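Local coordinates for protein L-lysine 6-monooxygenase involved in desferrioxamine biosynthesis (Erwinia amylovora CFBP1430, PDB 5O8R) that probably hydroxylates the side-chain amine of L-lysine with FAD and NADPH, a step in building the siderophore desferrioxamine, at residues A163-C168 against F176-E181. Residues are numbered along the deposited sequence; the frame is centred on the assembly and turned at random.
Sequences AWSPAC and FVHSSE. With NAP (NADP nicotinamide-adenine-dinucleotide phosphate), chain D.
H178 turns its CG away from its own backbone N (chi1 -179°), which carries the imidazole across to A163 and W164, while S165 swings OG to the side away from its carbonyl carbon (chi1 -43°) and toward the ring of F176. The methyl of A163 sits over one face of the imidazole, in a CH-pi contact 3.8 Å from CB to the centroid of the H178 ring, and also touches OG of S180. At the ring's edge lies the carbonyl of W164, with its O 3.2 Å from CD2 of H178. Further along, the S165 hydroxyl approaches the F176 ring obliquely, OG to CZ being 3.4 Å.

The imidazole is fixed from its own segment and from the loop at G341. The backbone N of S180 donates to ND1 of H178 over 3.1 Å, nearly straight but 29° out of the ring plane. At the far nitrogen, NE2 is hydrogen-bonded to the carbonyl of G341, so both ring nitrogens have partners and the rotation of the ring is set.

The indole of W164 leaves in another direction, bringing CZ3 to 3.9 Å from N7A of NADP at the indole edge; P166 CG lies 3.7 Å from the adenine amine N6A. The loop after strand 162-163 thus joins the adenine pocket to strand 177-178, an edge strand, within this chain, of a five-stranded parallel sheet consistent with a Rossmann-type NADPH-binding domain. V177 pairs there with strand 335-338 and packs its side chain on helix 182-190.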
loop_
_atom_site.group_PDB
_atom_site.type_symbol
_atom_site.label_atom_id
_atom_site.label_comp_id
_atom_site.label_asym_id
_atom_site.label_seq_id
_atom_site.Cartn_x
_atom_site.Cartn_y
_atom_site.Cartn_z
ATOM N N ALA A 163 14.515 -28.531 -15.657
ATOM C CA ALA A 163 15.515 -27.600 -15.187
ATOM C C ALA A 163 16.574 -27.417 -16.253
ATOM O O ALA A 163 17.007 -28.393 -16.808
ATOM C CB ALA A 163 16.114 -28.128 -13.899
ATOM N N TRP A 164 16.959 -26.172 -16.549
ATOM C CA TRP A 164 17.839 -25.845 -17.673
ATOM C C TRP A 164 18.961 -24.860 -17.319
ATOM O O TRP A 164 18.757 -23.941 -16.503
ATOM C CB TRP A 164 16.991 -25.268 -18.764
ATOM C CG TRP A 164 17.702 -24.891 -20.011
ATOM C CD1 TRP A 164 17.813 -25.637 -21.138
ATOM C CD2 TRP A 164 18.344 -23.638 -20.291
ATOM N NE1 TRP A 164 18.504 -24.947 -22.095
ATOM C CE2 TRP A 164 18.836 -23.713 -21.609
ATOM C CE3 TRP A 164 18.552 -22.460 -19.551
ATOM C CZ2 TRP A 164 19.543 -22.671 -22.210
ATOM C CZ3 TRP A 164 19.239 -21.414 -20.150
ATOM C CH2 TRP A 164 19.733 -21.530 -21.474
ATOM N N SER A 165 20.132 -25.078 -17.952
ATOM C CA SER A 165 21.355 -24.266 -17.782
ATOM C C SER A 165 21.908 -23.965 -19.137
ATOM O O SER A 165 21.654 -24.703 -20.048
ATOM C CB SER A 165 22.435 -25.024 -17.021
ATOM O OG SER A 165 21.894 -25.714 -15.907
ATOM N N PRO A 166 22.694 -22.892 -19.288
ATOM C CA PRO A 166 23.199 -22.610 -20.651
ATOM C C PRO A 166 24.111 -23.697 -21.087
ATOM O O PRO A 166 24.805 -24.253 -20.248
ATOM C CB PRO A 166 24.007 -21.325 -20.491
ATOM C CG PRO A 166 23.584 -20.757 -19.178
ATOM C CD PRO A 166 23.135 -21.889 -18.307
ATOM N N ALA A 167 24.102 -23.981 -22.383
ATOM C CA ALA A 167 24.883 -25.071 -22.983
ATOM C C ALA A 167 26.302 -25.113 -22.448
ATOM O O ALA A 167 26.773 -26.134 -21.908
ATOM C CB ALA A 167 24.921 -24.887 -24.495
ATOM N N CYS A 168 26.945 -23.953 -22.530
ATOM C CA CYS A 168 28.317 -23.801 -22.104
ATOM C C CYS A 168 28.622 -24.298 -20.653
ATOM O O CYS A 168 29.770 -24.354 -20.264
ATOM C CB CYS A 168 28.714 -22.338 -22.271
ATOM S SG CYS A 168 28.274 -21.357 -20.839
ATOM N N PHE A 176 28.330 -26.345 -9.886
ATOM C CA PHE A 176 27.300 -25.316 -9.774
ATOM C C PHE A 176 25.970 -25.936 -9.453
ATOM O O PHE A 176 25.767 -27.075 -9.775
ATOM C CB PHE A 176 27.183 -24.480 -11.039
ATOM C CG PHE A 176 26.363 -25.095 -12.128
ATOM C CD1 PHE A 176 25.008 -25.279 -11.982
ATOM C CD2 PHE A 176 26.945 -25.375 -13.354
ATOM C CE1 PHE A 176 24.258 -25.800 -13.008
ATOM C CE2 PHE A 176 26.204 -25.873 -14.407
ATOM C CZ PHE A 176 24.852 -26.094 -14.234
ATOM N N VAL A 177 25.049 -25.159 -8.880
ATOM C CA VAL A 177 23.755 -25.665 -8.440
ATOM C C VAL A 177 22.656 -24.886 -9.123
ATOM O O VAL A 177 22.620 -23.677 -9.052
ATOM C CB VAL A 177 23.626 -25.713 -6.889
ATOM C CG1 VAL A 177 24.981 -25.710 -6.233
ATOM C CG2 VAL A 177 22.787 -24.604 -6.294
ATOM N N HIS A 178 21.781 -25.582 -9.839
ATOM C CA HIS A 178 20.632 -24.936 -10.485
ATOM C C HIS A 178 19.651 -24.546 -9.402
ATOM O O HIS A 178 19.735 -25.012 -8.258
ATOM C CB HIS A 178 19.995 -25.859 -11.494
ATOM C CG HIS A 178 18.821 -25.283 -12.225
ATOM N ND1 HIS A 178 17.530 -25.364 -11.733
ATOM C CD2 HIS A 178 18.735 -24.674 -13.439
ATOM C CE1 HIS A 178 16.702 -24.811 -12.609
ATOM N NE2 HIS A 178 17.408 -24.385 -13.651
ATOM N N SER A 179 18.776 -23.622 -9.738
ATOM C CA SER A 179 17.968 -23.005 -8.733
ATOM C C SER A 179 17.120 -24.046 -8.046
ATOM O O SER A 179 16.921 -23.967 -6.825
ATOM C CB SER A 179 17.186 -21.848 -9.324
ATOM O OG SER A 179 16.476 -22.225 -10.476
ATOM N N SER A 180 16.706 -25.070 -8.810
ATOM C CA SER A 180 15.935 -26.197 -8.265
ATOM C C SER A 180 16.645 -26.932 -7.165
ATOM O O SER A 180 16.006 -27.528 -6.332
ATOM C CB SER A 180 15.537 -27.196 -9.345
ATOM O OG SER A 180 16.481 -27.204 -10.370
ATOM N N GLU A 181 17.959 -26.882 -7.141
ATOM C CA GLU A 181 18.725 -27.620 -6.148
ATOM C C GLU A 181 19.154 -26.752 -4.967
ATOM O O GLU A 181 19.870 -27.213 -4.105
ATOM C CB GLU A 181 19.950 -28.225 -6.849
ATOM C CG GLU A 181 19.609 -29.009 -8.122
ATOM C CD GLU A 181 20.838 -29.522 -8.847
ATOM O OE1 GLU A 181 21.236 -30.707 -8.632
ATOM O OE2 GLU A 181 21.411 -28.724 -9.615
HETATM P PA NAP D . 13.272 -17.359 -16.095
HETATM O O1A NAP D . 13.082 -18.244 -17.347
HETATM O O2A NAP D . 12.663 -15.948 -16.008
HETATM O O5B NAP D . 14.820 -17.249 -15.652
HETATM C C5B NAP D . 15.773 -17.112 -16.694
HETATM C C4B NAP D . 16.730 -15.991 -16.400
HETATM O O4B NAP D . 17.948 -16.601 -16.763
HETATM C C3B NAP D . 16.470 -14.728 -17.253
HETATM O O3B NAP D . 16.761 -13.454 -16.593
HETATM C C2B NAP D . 17.347 -15.080 -18.451
HETATM O O2B NAP D . 17.694 -13.955 -19.290
HETATM C C1B NAP D . 18.515 -15.753 -17.732
HETATM N N9A NAP D . 19.469 -16.459 -18.627
HETATM C C8A NAP D . 19.293 -17.481 -19.516
HETATM N N7A NAP D . 20.487 -17.756 -20.147
HETATM C C5A NAP D . 21.392 -16.908 -19.638
HETATM C C6A NAP D . 22.806 -16.622 -19.830
HETATM N N6A NAP D . 23.444 -17.372 -20.706
HETATM N N1A NAP D . 23.415 -15.629 -19.128
HETATM C C2A NAP D . 22.751 -14.881 -18.204
HETATM N N3A NAP D . 21.427 -15.066 -17.951
HETATM C C4A NAP D . 20.731 -16.047 -18.639
HETATM O O3 NAP D . 12.656 -18.347 -14.972
HETATM P PN NAP D . 12.876 -18.477 -13.381
HETATM O O1N NAP D . 13.098 -19.942 -13.157
HETATM O O2N NAP D . 13.932 -17.447 -12.836
HETATM O O5D NAP D . 11.336 -18.242 -12.885
HETATM C C5D NAP D . 10.301 -17.626 -13.690
HETATM C C4D NAP D . 9.598 -18.626 -14.627
HETATM O O4D NAP D . 8.909 -19.496 -13.748
HETATM C C3D NAP D . 8.589 -17.985 -15.617
HETATM O O3D NAP D . 8.649 -18.420 -17.005
HETATM C C2D NAP D . 7.233 -18.274 -15.007
HETATM O O2D NAP D . 6.355 -18.977 -15.905
HETATM C C1D NAP D . 7.535 -19.110 -13.741
HETATM N N1N NAP D . 7.201 -18.502 -12.433
HETATM C C2N NAP D . 7.850 -18.958 -11.318
HETATM C C3N NAP D . 7.505 -18.438 -10.062
HETATM C C7N NAP D . 8.168 -18.864 -8.798
HETATM O O7N NAP D . 7.467 -18.950 -7.770
HETATM N N7N NAP D . 9.484 -19.089 -8.872
HETATM C C4N NAP D . 6.510 -17.466 -9.952
HETATM C C5N NAP D . 5.866 -17.016 -11.100
HETATM C C6N NAP D . 6.219 -17.559 -12.329
HETATM P P2B NAP D . 16.644 -13.336 -20.355
HETATM O O1X NAP D . 17.532 -12.625 -21.380
HETATM O O2X NAP D . 15.722 -12.430 -19.545
HETATM O O3X NAP D . 15.902 -14.551 -20.880
#